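Local coordinates for 49 protein (Murid herpesvirus 4, PDB 6A4V), which probably facilitates virus replication by interacting with the host poly(ADP-ribose) polymerase 1, at residues 75-80 with 296-301; 248-253 with 284-289; 38-43 with 228-233. All coordinates share one frame; numbering follows the deposited sequence.

Contact 1 (75-80 with 296-301)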
ATOM      1  N   ILE B  75       5.307   7.502   7.117  1.00 30.16           N
ATOM      2  CA  ILE B  75       4.203   8.436   7.017  1.00 32.09           C
ATOM      3  C   ILE B  75       4.170   9.003   5.614  1.00 27.39           C
ATOM      4  O   ILE B  75       3.166   8.947   4.950  1.00 32.42           O
ATOM      5  CB  ILE B  75       4.253   9.547   8.062  1.00 31.05           C
ATOM      6  CG1 ILE B  75       3.860   8.979   9.416  1.00 29.51           C
ATOM      7  CG2 ILE B  75       3.318  10.684   7.608  1.00 34.17           C
ATOM      8  CD1 ILE B  75       4.038   9.968  10.576  1.00 35.67           C
ATOM      9  N   CYS B  76       5.295   9.484   5.123  1.00 31.22           N
ATOM     10  CA  CYS B  76       5.299  10.075   3.731  1.00 28.82           C
ATOM     11  C   CYS B  76       4.851   9.073   2.653  1.00 27.35           C
ATOM     12  O   CYS B  76       4.141   9.411   1.703  1.00 36.83           O
ATOM     13  CB  CYS B  76       6.703  10.592   3.413  1.00 32.23           C
ATOM     14  SG  CYS B  76       7.147  12.070   4.354  1.00 38.01           S
ATOM     15  N   GLN B  77       5.324   7.839   2.776  1.00 30.75           N
ATOM     16  CA  GLN B  77       5.015   6.782   1.917  1.00 28.82           C
ATOM     17  C   GLN B  77       3.513   6.520   1.949  1.00 29.00           C
ATOM     18  O   GLN B  77       2.847   6.404   0.879  1.00 22.27           O
ATOM     19  CB  GLN B  77       5.748   5.503   2.326  1.00 31.93           C
ATOM     20  CG  GLN B  77       5.426   4.325   1.405  1.00 26.63           C
ATOM     21  CD  GLN B  77       6.246   3.083   1.672  1.00 29.39           C
ATOM     22  OE1 GLN B  77       6.411   2.634   2.812  1.00 34.21           O
ATOM     23  NE2 GLN B  77       6.579   2.386   0.590  1.00 29.14           N
ATOM     24  N   THR B  78       2.977   6.359   3.147  1.00 26.56           N
ATOM     25  CA  THR B  78       1.516   6.174   3.217  1.00 30.96           C
ATOM     26  C   THR B  78       0.835   7.385   2.571  1.00 30.34           C
ATOM     27  O   THR B  78      -0.088   7.210   1.802  1.00 46.24           O
ATOM     28  CB  THR B  78       1.051   6.041   4.670  1.00 36.12           C
ATOM     29  OG1 THR B  78       1.791   4.936   5.118  1.00 37.70           O
ATOM     30  CG2 THR B  78      -0.406   5.783   4.903  1.00 29.08           C
ATOM     31  N   LEU B  79       1.290   8.602   2.854  1.00 36.65           N
ATOM     32  CA  LEU B  79       0.578   9.795   2.350  1.00 35.41           C
ATOM     33  C   LEU B  79       0.632   9.912   0.815  1.00 34.30           C
ATOM     34  O   LEU B  79      -0.302  10.420   0.192  1.00 34.41           O
ATOM     35  CB  LEU B  79       1.154  11.055   2.987  1.00 38.05           C
ATOM     36  CG  LEU B  79       0.929  11.237   4.490  1.00 41.70           C
ATOM     37  CD1 LEU B  79       1.522  12.568   4.951  1.00 46.39           C
ATOM     38  CD2 LEU B  79      -0.539  11.184   4.834  1.00 44.86           C
ATOM     39  N   ARG B  80       1.691   9.411   0.189  1.00 29.46           N
ATOM     40  CA  ARG B  80       1.740   9.349  -1.281  1.00 33.99           C
ATOM     41  C   ARG B  80       0.782   8.286  -1.855  1.00 38.68           C
ATOM     42  O   ARG B  80       0.166   8.512  -2.911  1.00 34.86           O
ATOM     43  CB  ARG B  80       3.145   8.991  -1.764  1.00 36.57           C
ATOM     44  CG  ARG B  80       3.229   8.842  -3.280  1.00 38.49           C
ATOM     45  CD  ARG B  80       3.606  10.118  -3.998  1.00 44.85           C
ATOM     46  NE  ARG B  80       2.649  11.134  -4.438  1.00 38.06           N
ATOM     47  CZ  ARG B  80       3.023  12.377  -4.709  1.00 47.71           C
ATOM     48  NH1 ARG B  80       4.133  12.868  -4.166  1.00 55.18           N
ATOM     49  NH2 ARG B  80       2.296  13.138  -5.503  1.00 54.80           N
ATOM     50  N   LEU B 296       8.610   3.027  -4.407  1.00 27.38           N
ATOM     51  CA  LEU B 296       9.876   2.228  -4.460  1.00 26.97           C
ATOM     52  C   LEU B 296      10.987   2.946  -3.699  1.00 29.39           C
ATOM     53  O   LEU B 296      11.774   2.278  -2.917  1.00 36.97           O
ATOM     54  CB  LEU B 296      10.281   1.948  -5.918  1.00 26.80           C
ATOM     55  CG  LEU B 296       9.266   1.180  -6.749  1.00 26.97           C
ATOM     56  CD1 LEU B 296       9.808   1.004  -8.170  1.00 30.37           C
ATOM     57  CD2 LEU B 296       8.991  -0.193  -6.125  1.00 32.75           C
ATOM     58  N   VAL B 297      11.040   4.291  -3.821  1.00 34.37           N
ATOM     59  CA  VAL B 297      12.097   5.075  -3.148  1.00 32.36           C
ATOM     60  C   VAL B 297      11.936   4.966  -1.642  1.00 22.97           C
ATOM     61  O   VAL B 297      12.926   4.749  -0.845  1.00 29.18           O
ATOM     62  CB  VAL B 297      12.192   6.534  -3.630  1.00 33.26           C
ATOM     63  CG1 VAL B 297      13.264   7.285  -2.895  1.00 39.53           C
ATOM     64  CG2 VAL B 297      12.437   6.706  -5.111  1.00 35.11           C
ATOM     65  N   PHE B 298      10.738   5.196  -1.160  1.00 28.79           N
ATOM     66  CA  PHE B 298      10.512   5.049   0.309  1.00 26.25           C
ATOM     67  C   PHE B 298      10.964   3.678   0.775  1.00 26.62           C
ATOM     68  O   PHE B 298      11.670   3.614   1.806  1.00 28.80           O
ATOM     69  CB  PHE B 298       9.060   5.261   0.711  1.00 29.11           C
ATOM     70  CG  PHE B 298       8.622   6.678   0.505  1.00 35.27           C
ATOM     71  CD1 PHE B 298       9.052   7.673   1.378  1.00 40.96           C
ATOM     72  CD2 PHE B 298       7.962   7.041  -0.667  1.00 36.34           C
ATOM     73  CE1 PHE B 298       8.657   8.987   1.183  1.00 37.60           C
ATOM     74  CE2 PHE B 298       7.612   8.361  -0.881  1.00 28.26           C
ATOM     75  CZ  PHE B 298       7.892   9.302   0.083  1.00 38.59           C
ATOM     76  N   ASP B 299      10.691   2.642  -0.028  1.00 29.17           N
ATOM     77  CA  ASP B 299      11.090   1.307   0.366  1.00 34.14           C
ATOM     78  C   ASP B 299      12.609   1.212   0.486  1.00 27.87           C
ATOM     79  O   ASP B 299      13.145   0.603   1.391  1.00 26.81           O
ATOM     80  CB  ASP B 299      10.566   0.232  -0.596  1.00 43.02           C
ATOM     81  CG  ASP B 299       9.083  -0.136  -0.449  1.00 49.27           C
ATOM     82  OD1 ASP B 299       8.635  -0.218   0.709  1.00 38.15           O
ATOM     83  OD2 ASP B 299       8.397  -0.414  -1.519  1.00 49.83           O
ATOM     84  N   GLU B 300      13.328   1.706  -0.523  1.00 31.81           N
ATOM     85  CA  GLU B 300      14.823   1.730  -0.423  1.00 29.67           C
ATOM     86  C   GLU B 300      15.326   2.537   0.777  1.00 28.52           C
ATOM     87  O   GLU B 300      16.209   2.116   1.508  1.00 33.68           O
ATOM     88  CB  GLU B 300      15.436   2.244  -1.715  1.00 28.29           C
ATOM     89  CG  GLU B 300      16.738   1.544  -1.969  1.00 27.73           C
ATOM     90  CD  GLU B 300      17.425   2.071  -3.187  1.00 31.41           C
ATOM     91  OE1 GLU B 300      16.691   2.252  -4.274  1.00 28.94           O
ATOM     92  OE2 GLU B 300      18.642   2.336  -3.008  1.00 37.44           O
ATOM     93  N   ILE B 301      14.726   3.693   1.027  1.00 29.35           N
ATOM     94  CA  ILE B 301      15.147   4.479   2.177  1.00 27.49           C
ATOM     95  C   ILE B 301      14.979   3.699   3.482  1.00 30.73           C
ATOM     96  O   ILE B 301      15.830   3.760   4.315  1.00 38.60           O
ATOM     97  CB  ILE B 301      14.392   5.809   2.212  1.00 25.61           C
ATOM     98  CG1 ILE B 301      14.827   6.743   1.099  1.00 27.46           C
ATOM     99  CG2 ILE B 301      14.526   6.470   3.544  1.00 27.40           C
ATOM    100  CD1 ILE B 301      13.813   7.849   0.872  1.00 25.52           C
TER
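The ring of Phe298 lies with one face against the backbone of helix 61-85, where Cys76 and Gln77 receive it. Gln77 CA stands over the ring centre, 3.8 Å above the plane, and Cys76 C sits nearer the rim on the same face. Gln77 CB adds an off-centre CH-pi contact, 4.1 Å from the ring centroid and 29° off its normal. Farther out on the ring, Phe298 CE1 meets Cys76 CB at 3.4 Å. The side chains of Gln77 and Phe298 run alongside each other, each heading toward the other's helix: with CG anti to the backbone N (chi1 180°) and an extended chain beyond it, Gln77 passes along Phe298 CB, 3.7 Å from Gln77 CD, and delivers its amide to Asp299. There Gln77 NE2 gives a weak hydrogen bond to Asp299 OD1, 3.3 Å long with an N-H...O angle of 158°, the amide and carboxylate planes being steeply inclined to each other. The same NE2 has a stronger partner in Thr295 OG1, and Asp299 OD1 also forms a salt bridge with Lys196 of the second subunit. Behind these groups, segments 75-80 and 296-301 run antiparallel, their axes 9.7 Å apart, with Gln77 and Phe298 the nearest pair by CA. Leu289 of helix 274-289 and Cys73 also pack on Phe298. The contact joins a seat of backbone and CB atoms for one aromatic ring to a polar margin, where the carboxylate of Asp299 is shared between a neutral amide within the chain and a lysine of the partner subunit, whose charge probably favours the ionised acid.

Contact 2 (248-253 with 284-289); sequences ALFKNH and HLLHRL
Phe250 of helix 238-262 turns the CE2 corner of its ring toward methyls of Leu286 and Leu289 of helix 274-289. The setting is a pair of antiparallel helices inside an all-helical bundle, their segment axes 10.7 Å apart and the N-to-C directions 154° from each other. The two leucines lie one helical turn apart and meet the ring differently. Leu289 approaches at about a right angle to the phenylalanine side chain and places CD2 at the ring edge, in plane, 3.7 Å from Phe250 CE2. Leu286 comes in at a slant, touching with both methyls: Leu286 CD1 is 3.7 Å from Phe250 CE2, while Leu286 CD2 reaches Phe250 CZ at 3.9 Å. The ring gets there because Phe250 holds CG anti to its own backbone N (chi1 172°), which carries the aromatic group across toward helix 274-289 although CB itself does not point at that helix. All three side chains are buried, and the meeting is wholly apolar. Ile301 of helix 295-312 and Leu69 and Leu72 of helix 61-85 also pack on Phe250, so the ring is a place where four helices come together. Toward the margin, Lys251 meets Leu286 through CA and CB, its chain then turning off from the other helix. Lys251 and Leu286 are the nearest pair by CA, at 6.5 Å, and Leu286 CD1 lies 4.0 Å from Lys251 CA.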
ATOM      1  N   ALA B 248       9.037  17.918   3.655  1.00 36.23           N
ATOM      2  CA  ALA B 248      10.019  18.923   4.267  1.00 30.14           C
ATOM      3  C   ALA B 248      10.628  18.382   5.563  1.00 28.06           C
ATOM      4  O   ALA B 248      11.854  18.194   5.784  1.00 34.79           O
ATOM      5  CB  ALA B 248       9.212  20.134   4.556  1.00 29.64           C
ATOM      6  N   LEU B 249       9.723  17.969   6.419  1.00 25.01           N
ATOM      7  CA  LEU B 249      10.097  17.617   7.723  1.00 27.98           C
ATOM      8  C   LEU B 249      11.014  16.415   7.602  1.00 25.85           C
ATOM      9  O   LEU B 249      11.937  16.360   8.316  1.00 33.02           O
ATOM     10  CB  LEU B 249       8.828  17.390   8.532  1.00 29.06           C
ATOM     11  CG  LEU B 249       8.909  17.437  10.057  1.00 41.62           C
ATOM     12  CD1 LEU B 249       9.540  18.721  10.568  1.00 42.59           C
ATOM     13  CD2 LEU B 249       7.504  17.248  10.661  1.00 35.69           C
ATOM     14  N   PHE B 250      10.800  15.519   6.618  1.00 33.39           N
ATOM     15  CA  PHE B 250      11.663  14.318   6.440  1.00 27.96           C
ATOM     16  C   PHE B 250      12.985  14.739   5.791  1.00 33.73           C
ATOM     17  O   PHE B 250      14.106  14.322   6.190  1.00 26.21           O
ATOM     18  CB  PHE B 250      10.855  13.263   5.689  1.00 33.85           C
ATOM     19  CG  PHE B 250      11.597  12.039   5.236  1.00 30.58           C
ATOM     20  CD1 PHE B 250      12.241  11.236   6.147  1.00 32.76           C
ATOM     21  CD2 PHE B 250      11.548  11.631   3.905  1.00 43.12           C
ATOM     22  CE1 PHE B 250      12.991  10.155   5.729  1.00 30.37           C
ATOM     23  CE2 PHE B 250      12.197  10.473   3.496  1.00 44.74           C
ATOM     24  CZ  PHE B 250      12.965   9.762   4.413  1.00 40.03           C
ATOM     25  N   LYS B 251      12.889  15.470   4.691  1.00 25.80           N
ATOM     26  CA  LYS B 251      14.170  15.895   4.024  1.00 35.75           C
ATOM     27  C   LYS B 251      15.124  16.662   4.974  1.00 33.69           C
ATOM     28  O   LYS B 251      16.313  16.544   4.925  1.00 39.72           O
ATOM     29  CB  LYS B 251      13.809  16.835   2.881  1.00 32.47           C
ATOM     30  CG  LYS B 251      14.962  17.257   1.993  1.00 44.25           C
ATOM     31  CD  LYS B 251      14.798  18.695   1.497  1.00 52.14           C
ATOM     32  CE  LYS B 251      13.418  19.046   0.982  1.00 50.29           C
ATOM     33  NZ  LYS B 251      13.442  20.432   0.444  1.00 54.45           N
ATOM     34  N   ASN B 252      14.577  17.597   5.761  1.00 41.95           N
ATOM     35  CA  ASN B 252      15.357  18.423   6.662  1.00 34.27           C
ATOM     36  C   ASN B 252      15.907  17.601   7.843  1.00 33.31           C
ATOM     37  O   ASN B 252      17.034  17.916   8.385  1.00 37.26           O
ATOM     38  CB  ASN B 252      14.551  19.646   7.094  1.00 28.56           C
ATOM     39  CG  ASN B 252      14.348  20.609   5.954  1.00 27.62           C
ATOM     40  OD1 ASN B 252      15.332  21.013   5.305  1.00 23.23           O
ATOM     41  ND2 ASN B 252      13.105  21.074   5.762  1.00 24.79           N
ATOM     42  N   HIS B 253      15.215  16.548   8.259  1.00 29.62           N
ATOM     43  CA  HIS B 253      15.782  15.778   9.362  1.00 29.68           C
ATOM     44  C   HIS B 253      16.854  14.885   8.800  1.00 33.09           C
ATOM     45  O   HIS B 253      17.764  14.579   9.549  1.00 23.10           O
ATOM     46  CB  HIS B 253      14.807  14.956  10.172  1.00 31.25           C
ATOM     47  CG  HIS B 253      14.097  15.688  11.253  1.00 38.89           C
ATOM     48  ND1 HIS B 253      14.669  15.900  12.501  1.00 31.92           N
ATOM     49  CD2 HIS B 253      12.822  16.147  11.309  1.00 36.75           C
ATOM     50  CE1 HIS B 253      13.768  16.497  13.259  1.00 47.75           C
ATOM     51  NE2 HIS B 253      12.634  16.698  12.539  1.00 41.25           N
ATOM     52  N   HIS B 284      21.546  10.589  -1.646  1.00 36.75           N
ATOM     53  CA  HIS B 284      21.148  10.377  -3.078  1.00 42.09           C
ATOM     54  C   HIS B 284      19.670  10.015  -3.207  1.00 36.95           C
ATOM     55  O   HIS B 284      18.968  10.478  -4.115  1.00 44.32           O
ATOM     56  CB  HIS B 284      21.980   9.222  -3.698  1.00 46.09           C
ATOM     57  CG  HIS B 284      23.412   9.540  -3.955  1.00 53.17           C
ATOM     58  ND1 HIS B 284      24.438   8.659  -3.604  1.00 73.49           N
ATOM     59  CD2 HIS B 284      24.002  10.603  -4.551  1.00 54.46           C
ATOM     60  CE1 HIS B 284      25.600   9.162  -3.968  1.00 62.58           C
ATOM     61  NE2 HIS B 284      25.361  10.363  -4.548  1.00 70.50           N
ATOM     62  N   LEU B 285      19.198   9.161  -2.289  1.00 33.85           N
ATOM     63  CA  LEU B 285      17.829   8.779  -2.293  1.00 32.55           C
ATOM     64  C   LEU B 285      16.904   9.981  -2.051  1.00 34.86           C
ATOM     65  O   LEU B 285      15.856  10.127  -2.810  1.00 31.72           O
ATOM     66  CB  LEU B 285      17.640   7.663  -1.251  1.00 29.73           C
ATOM     67  CG  LEU B 285      18.042   6.277  -1.784  1.00 27.96           C
ATOM     68  CD1 LEU B 285      18.146   5.273  -0.677  1.00 32.96           C
ATOM     69  CD2 LEU B 285      17.102   5.817  -2.859  1.00 29.61           C
ATOM     70  N   LEU B 286      17.237  10.786  -1.012  1.00 36.64           N
ATOM     71  CA  LEU B 286      16.406  11.914  -0.606  1.00 40.29           C
ATOM     72  C   LEU B 286      16.315  12.916  -1.737  1.00 33.11           C
ATOM     73  O   LEU B 286      15.246  13.434  -2.046  1.00 38.58           O
ATOM     74  CB  LEU B 286      16.908  12.530   0.708  1.00 44.05           C
ATOM     75  CG  LEU B 286      16.023  12.186   1.910  1.00 43.00           C
ATOM     76  CD1 LEU B 286      14.596  12.642   1.657  1.00 43.68           C
ATOM     77  CD2 LEU B 286      16.054  10.688   2.216  1.00 41.84           C
ATOM     78  N   HIS B 287      17.426  13.087  -2.424  1.00 40.45           N
ATOM     79  CA  HIS B 287      17.485  13.954  -3.539  1.00 39.79           C
ATOM     80  C   HIS B 287      16.613  13.413  -4.680  1.00 36.15           C
ATOM     81  O   HIS B 287      16.019  14.212  -5.455  1.00 43.31           O
ATOM     82  CB  HIS B 287      18.947  14.123  -3.987  1.00 47.94           C
ATOM     83  CG  HIS B 287      19.111  15.258  -4.940  1.00 57.97           C
ATOM     84  ND1 HIS B 287      18.884  15.116  -6.310  1.00 65.61           N
ATOM     85  CD2 HIS B 287      19.388  16.561  -4.735  1.00 62.58           C
ATOM     86  CE1 HIS B 287      19.061  16.281  -6.909  1.00 60.23           C
ATOM     87  NE2 HIS B 287      19.356  17.180  -5.958  1.00 69.96           N
ATOM     88  N   ARG B 288      16.581  12.078  -4.871  1.00 37.31           N
ATOM     89  CA  ARG B 288      15.743  11.542  -5.960  1.00 34.20           C
ATOM     90  C   ARG B 288      14.266  11.665  -5.572  1.00 39.09           C
ATOM     91  O   ARG B 288      13.431  11.899  -6.460  1.00 36.28           O
ATOM     92  CB  ARG B 288      16.013  10.066  -6.285  1.00 45.34           C
ATOM     93  CG  ARG B 288      15.311   9.563  -7.548  1.00 47.35           C
ATOM     94  CD  ARG B 288      15.904  10.236  -8.780  1.00 62.10           C
ATOM     95  NE  ARG B 288      15.372   9.718 -10.033  1.00 71.19           N
ATOM     96  CZ  ARG B 288      14.378  10.259 -10.730  1.00 79.88           C
ATOM     97  NH1 ARG B 288      14.084  11.547 -10.617  1.00 64.54           N
ATOM     98  NH2 ARG B 288      13.657   9.481 -11.522  1.00 86.83           N
ATOM     99  N   LEU B 289      13.960  11.423  -4.281  1.00 29.14           N
ATOM    100  CA  LEU B 289      12.646  11.500  -3.786  1.00 35.02           C
ATOM    101  C   LEU B 289      11.942  12.834  -4.105  1.00 37.62           C
ATOM    102  O   LEU B 289      10.709  12.890  -4.174  1.00 38.64           O
ATOM    103  CB  LEU B 289      12.698  11.242  -2.288  1.00 36.58           C
ATOM    104  CG  LEU B 289      11.354  11.112  -1.599  1.00 37.95           C
ATOM    105  CD1 LEU B 289      10.563   9.901  -2.145  1.00 32.51           C
ATOM    106  CD2 LEU B 289      11.627  10.996  -0.100  1.00 30.52           C
TER

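Contact 3 (38-43 with 228-233); sequences EFYYPS and KLFSVC
Tyr40 and Phe230 form a T-shaped aromatic pair, the edge of Phe230 directed at the face of Tyr40. The planes stand at 89° and the centroids are 5.2 Å apart. Phe230 CE1 does the touching: it lies over the centre of the tyrosine ring, 3.7 Å above the plane, and comes within 3.8 Å of Tyr40 CD2. Sulfur-aromatic contacts form the second group. In Cys233, one turn further along helix 213-235, a chi1 of -158° swings SG away from the residue's own N and sets it at the edges of two rings. Cys233 SG is 3.9 Å from Tyr41 CE2, in the plane of that ring, and 4.2 Å from Tyr40 CD2. The chain turns a corner at Tyr40, and Tyr40 and Tyr41 both pair through the backbone with Met192 of the short strand 192-193, which also packs on both tyrosines, Phe230 and Cys233; this is a classic beta bulge, consistent with two consecutive tyrosines meeting the same helix. The polar ends of the rings find partners elsewhere: Tyr40 OH is hydrogen-bonded to Glu86 OE2, and Tyr41 OH to the carbonyl oxygen of Phe189. Apolar packing completes the surroundings, with Leu89, Leu90 and Leu93 of helix 89-104 against Phe230, and Leu239 of helix 238-262 against Tyr40.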
ATOM      1  N   GLU B  38      -6.035   3.905  11.196  1.00 60.99           N
ATOM      2  CA  GLU B  38      -5.123   4.493  10.207  1.00 53.77           C
ATOM      3  C   GLU B  38      -5.625   5.861   9.724  1.00 47.55           C
ATOM      4  O   GLU B  38      -6.793   6.109   9.557  1.00 50.54           O
ATOM      5  CB  GLU B  38      -5.015   3.632   8.942  1.00 60.84           C
ATOM      6  CG  GLU B  38      -4.501   2.213   9.123  1.00 69.72           C
ATOM      7  CD  GLU B  38      -4.975   1.238   8.046  1.00 77.93           C
ATOM      8  OE1 GLU B  38      -5.290   0.069   8.386  1.00 93.06           O
ATOM      9  OE2 GLU B  38      -5.042   1.634   6.863  1.00 84.58           O
ATOM     10  N   PHE B  39      -4.673   6.708   9.357  1.00 49.97           N
ATOM     11  CA  PHE B  39      -4.957   8.066   9.032  1.00 43.04           C
ATOM     12  C   PHE B  39      -4.850   8.269   7.537  1.00 35.88           C
ATOM     13  O   PHE B  39      -4.074   7.610   6.842  1.00 42.55           O
ATOM     14  CB  PHE B  39      -4.035   8.992   9.799  1.00 44.52           C
ATOM     15  CG  PHE B  39      -4.368   9.113  11.266  1.00 48.57           C
ATOM     16  CD1 PHE B  39      -5.447   9.876  11.685  1.00 45.71           C
ATOM     17  CD2 PHE B  39      -3.595   8.467  12.220  1.00 53.02           C
ATOM     18  CE1 PHE B  39      -5.785   9.937  13.026  1.00 50.10           C
ATOM     19  CE2 PHE B  39      -3.899   8.583  13.569  1.00 56.73           C
ATOM     20  CZ  PHE B  39      -4.976   9.348  13.971  1.00 51.72           C
ATOM     21  N   TYR B  40      -5.755   9.090   7.048  1.00 28.23           N
ATOM     22  CA  TYR B  40      -5.630   9.620   5.731  1.00 37.16           C
ATOM     23  C   TYR B  40      -4.370  10.493   5.800  1.00 33.50           C
ATOM     24  O   TYR B  40      -3.541  10.438   4.938  1.00 35.45           O
ATOM     25  CB  TYR B  40      -6.931  10.337   5.336  1.00 35.76           C
ATOM     26  CG  TYR B  40      -7.105  10.645   3.866  1.00 32.50           C
ATOM     27  CD1 TYR B  40      -7.075   9.635   2.926  1.00 30.28           C
ATOM     28  CD2 TYR B  40      -7.495  11.912   3.442  1.00 31.73           C
ATOM     29  CE1 TYR B  40      -7.233   9.913   1.575  1.00 28.43           C
ATOM     30  CE2 TYR B  40      -7.725  12.197   2.107  1.00 34.12           C
ATOM     31  CZ  TYR B  40      -7.572  11.188   1.169  1.00 34.22           C
ATOM     32  OH  TYR B  40      -7.694  11.463  -0.147  1.00 31.06           O
ATOM     33  N   TYR B  41      -4.280  11.295   6.866  1.00 36.75           N
ATOM     34  CA  TYR B  41      -3.052  11.869   7.295  1.00 35.08           C
ATOM     35  C   TYR B  41      -3.141  12.093   8.792  1.00 38.23           C
ATOM     36  O   TYR B  41      -4.202  12.443   9.293  1.00 35.43           O
ATOM     37  CB  TYR B  41      -2.761  13.199   6.572  1.00 30.99           C
ATOM     38  CG  TYR B  41      -3.824  14.267   6.667  1.00 37.38           C
ATOM     39  CD1 TYR B  41      -3.776  15.230   7.677  1.00 38.27           C
ATOM     40  CD2 TYR B  41      -4.848  14.356   5.727  1.00 38.86           C
ATOM     41  CE1 TYR B  41      -4.748  16.205   7.795  1.00 40.00           C
ATOM     42  CE2 TYR B  41      -5.843  15.313   5.835  1.00 39.77           C
ATOM     43  CZ  TYR B  41      -5.771  16.245   6.867  1.00 43.04           C
ATOM     44  OH  TYR B  41      -6.686  17.219   6.995  1.00 39.48           O
ATOM     45  N   PRO B  42      -1.988  12.036   9.486  1.00 40.27           N
ATOM     46  CA  PRO B  42      -1.885  12.408  10.896  1.00 33.00           C
ATOM     47  C   PRO B  42      -1.666  13.904  11.089  1.00 37.21           C
ATOM     48  O   PRO B  42      -1.267  14.632  10.122  1.00 33.62           O
ATOM     49  CB  PRO B  42      -0.625  11.595  11.255  1.00 31.55           C
ATOM     50  CG  PRO B  42       0.254  11.755  10.057  1.00 36.07           C
ATOM     51  CD  PRO B  42      -0.677  11.724   8.875  1.00 32.77           C
ATOM     52  N   SER B  43      -1.865  14.378  12.318  1.00 38.78           N
ATOM     53  CA  SER B  43      -1.548  15.772  12.686  1.00 42.14           C
ATOM     54  C   SER B  43      -0.042  15.913  12.937  1.00 41.30           C
ATOM     55  O   SER B  43       0.551  15.014  13.579  1.00 38.93           O
ATOM     56  CB  SER B  43      -2.286  16.140  13.964  1.00 43.74           C
ATOM     57  OG  SER B  43      -2.073  15.097  14.929  1.00 46.29           O
ATOM     58  N   LYS B 228     -19.163  14.365   3.563  1.00 37.98           N
ATOM     59  CA  LYS B 228     -19.067  15.823   3.633  1.00 45.57           C
ATOM     60  C   LYS B 228     -17.651  16.131   4.125  1.00 43.25           C
ATOM     61  O   LYS B 228     -16.993  17.016   3.546  1.00 33.80           O
ATOM     62  CB  LYS B 228     -20.235  16.449   4.416  1.00 50.83           C
ATOM     63  CG  LYS B 228     -19.984  17.809   5.085  1.00 55.76           C
ATOM     64  CD  LYS B 228     -20.367  19.019   4.232  1.00 61.07           C
ATOM     65  CE  LYS B 228     -20.543  20.313   5.008  1.00 68.33           C
ATOM     66  NZ  LYS B 228     -21.846  20.403   5.706  1.00 67.68           N
ATOM     67  N   LEU B 229     -17.142  15.312   5.059  1.00 38.62           N
ATOM     68  CA  LEU B 229     -15.800  15.530   5.545  1.00 33.85           C
ATOM     69  C   LEU B 229     -14.811  15.370   4.386  1.00 34.81           C
ATOM     70  O   LEU B 229     -13.946  16.240   4.172  1.00 42.84           O
ATOM     71  CB  LEU B 229     -15.465  14.553   6.663  1.00 40.81           C
ATOM     72  CG  LEU B 229     -15.628  14.968   8.122  1.00 48.06           C
ATOM     73  CD1 LEU B 229     -14.857  13.985   8.982  1.00 56.52           C
ATOM     74  CD2 LEU B 229     -15.117  16.365   8.442  1.00 51.30           C
ATOM     75  N   PHE B 230     -14.878  14.261   3.651  1.00 37.40           N
ATOM     76  CA  PHE B 230     -13.897  14.016   2.594  1.00 33.68           C
ATOM     77  C   PHE B 230     -14.086  15.097   1.529  1.00 36.58           C
ATOM     78  O   PHE B 230     -13.148  15.540   0.872  1.00 33.78           O
ATOM     79  CB  PHE B 230     -14.013  12.585   2.025  1.00 32.49           C
ATOM     80  CG  PHE B 230     -13.204  11.562   2.781  1.00 29.31           C
ATOM     81  CD1 PHE B 230     -11.806  11.651   2.841  1.00 27.86           C
ATOM     82  CD2 PHE B 230     -13.823  10.542   3.495  1.00 29.90           C
ATOM     83  CE1 PHE B 230     -11.061  10.729   3.556  1.00 29.26           C
ATOM     84  CE2 PHE B 230     -13.064   9.626   4.219  1.00 30.74           C
ATOM     85  CZ  PHE B 230     -11.691   9.696   4.227  1.00 24.68           C
ATOM     86  N   SER B 231     -15.319  15.572   1.366  1.00 42.13           N
ATOM     87  CA  SER B 231     -15.516  16.590   0.344  1.00 41.51           C
ATOM     88  C   SER B 231     -14.688  17.826   0.665  1.00 43.94           C
ATOM     89  O   SER B 231     -14.095  18.458  -0.203  1.00 37.28           O
ATOM     90  CB  SER B 231     -16.942  16.957   0.199  1.00 50.65           C
ATOM     91  OG  SER B 231     -17.595  16.056  -0.687  1.00 38.41           O
ATOM     92  N   VAL B 232     -14.729  18.224   1.922  1.00 37.25           N
ATOM     93  CA  VAL B 232     -14.067  19.441   2.294  1.00 39.26           C
ATOM     94  C   VAL B 232     -12.564  19.186   2.206  1.00 36.29           C
ATOM     95  O   VAL B 232     -11.795  19.939   1.619  1.00 36.59           O
ATOM     96  CB  VAL B 232     -14.537  19.874   3.699  1.00 38.80           C
ATOM     97  CG1 VAL B 232     -13.558  20.798   4.388  1.00 39.38           C
ATOM     98  CG2 VAL B 232     -15.920  20.511   3.607  1.00 28.56           C
ATOM     99  N   CYS B 233     -12.172  18.048   2.760  1.00 38.25           N
ATOM    100  CA  CYS B 233     -10.811  17.604   2.747  1.00 36.96           C
ATOM    101  C   CYS B 233     -10.181  17.662   1.344  1.00 34.42           C
ATOM    102  O   CYS B 233      -9.015  18.079   1.206  1.00 35.52           O
ATOM    103  CB  CYS B 233     -10.782  16.198   3.279  1.00 34.69           C
ATOM    104  SG  CYS B 233      -9.153  15.759   3.902  1.00 45.51           S
TER

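From the N terminus, the chain first passes the loop 38-43, the first segment of contact 3, then enters helix 44-57 and helix 61-85, which carries 75-80 of contact 1. Contact 3 closes at 228-233, joining the N-terminal segment to helix 213-235 near the centre of the chain. Helix 238-262 then opens contact 2, which helix 274-289 closes. Contact 1 closes last, on helix 295-312, so it encloses contact 2 and crosses contact 3. Contacts 1 and 2 touch where Glu300 and Ile301 pack on Leu285; they lie on the same side of the chain's centre and both touch the second subunit, whereas contact 3 does not. Contacts 1 and 3 meet where Leu79 packs on Tyr41 and Pro42.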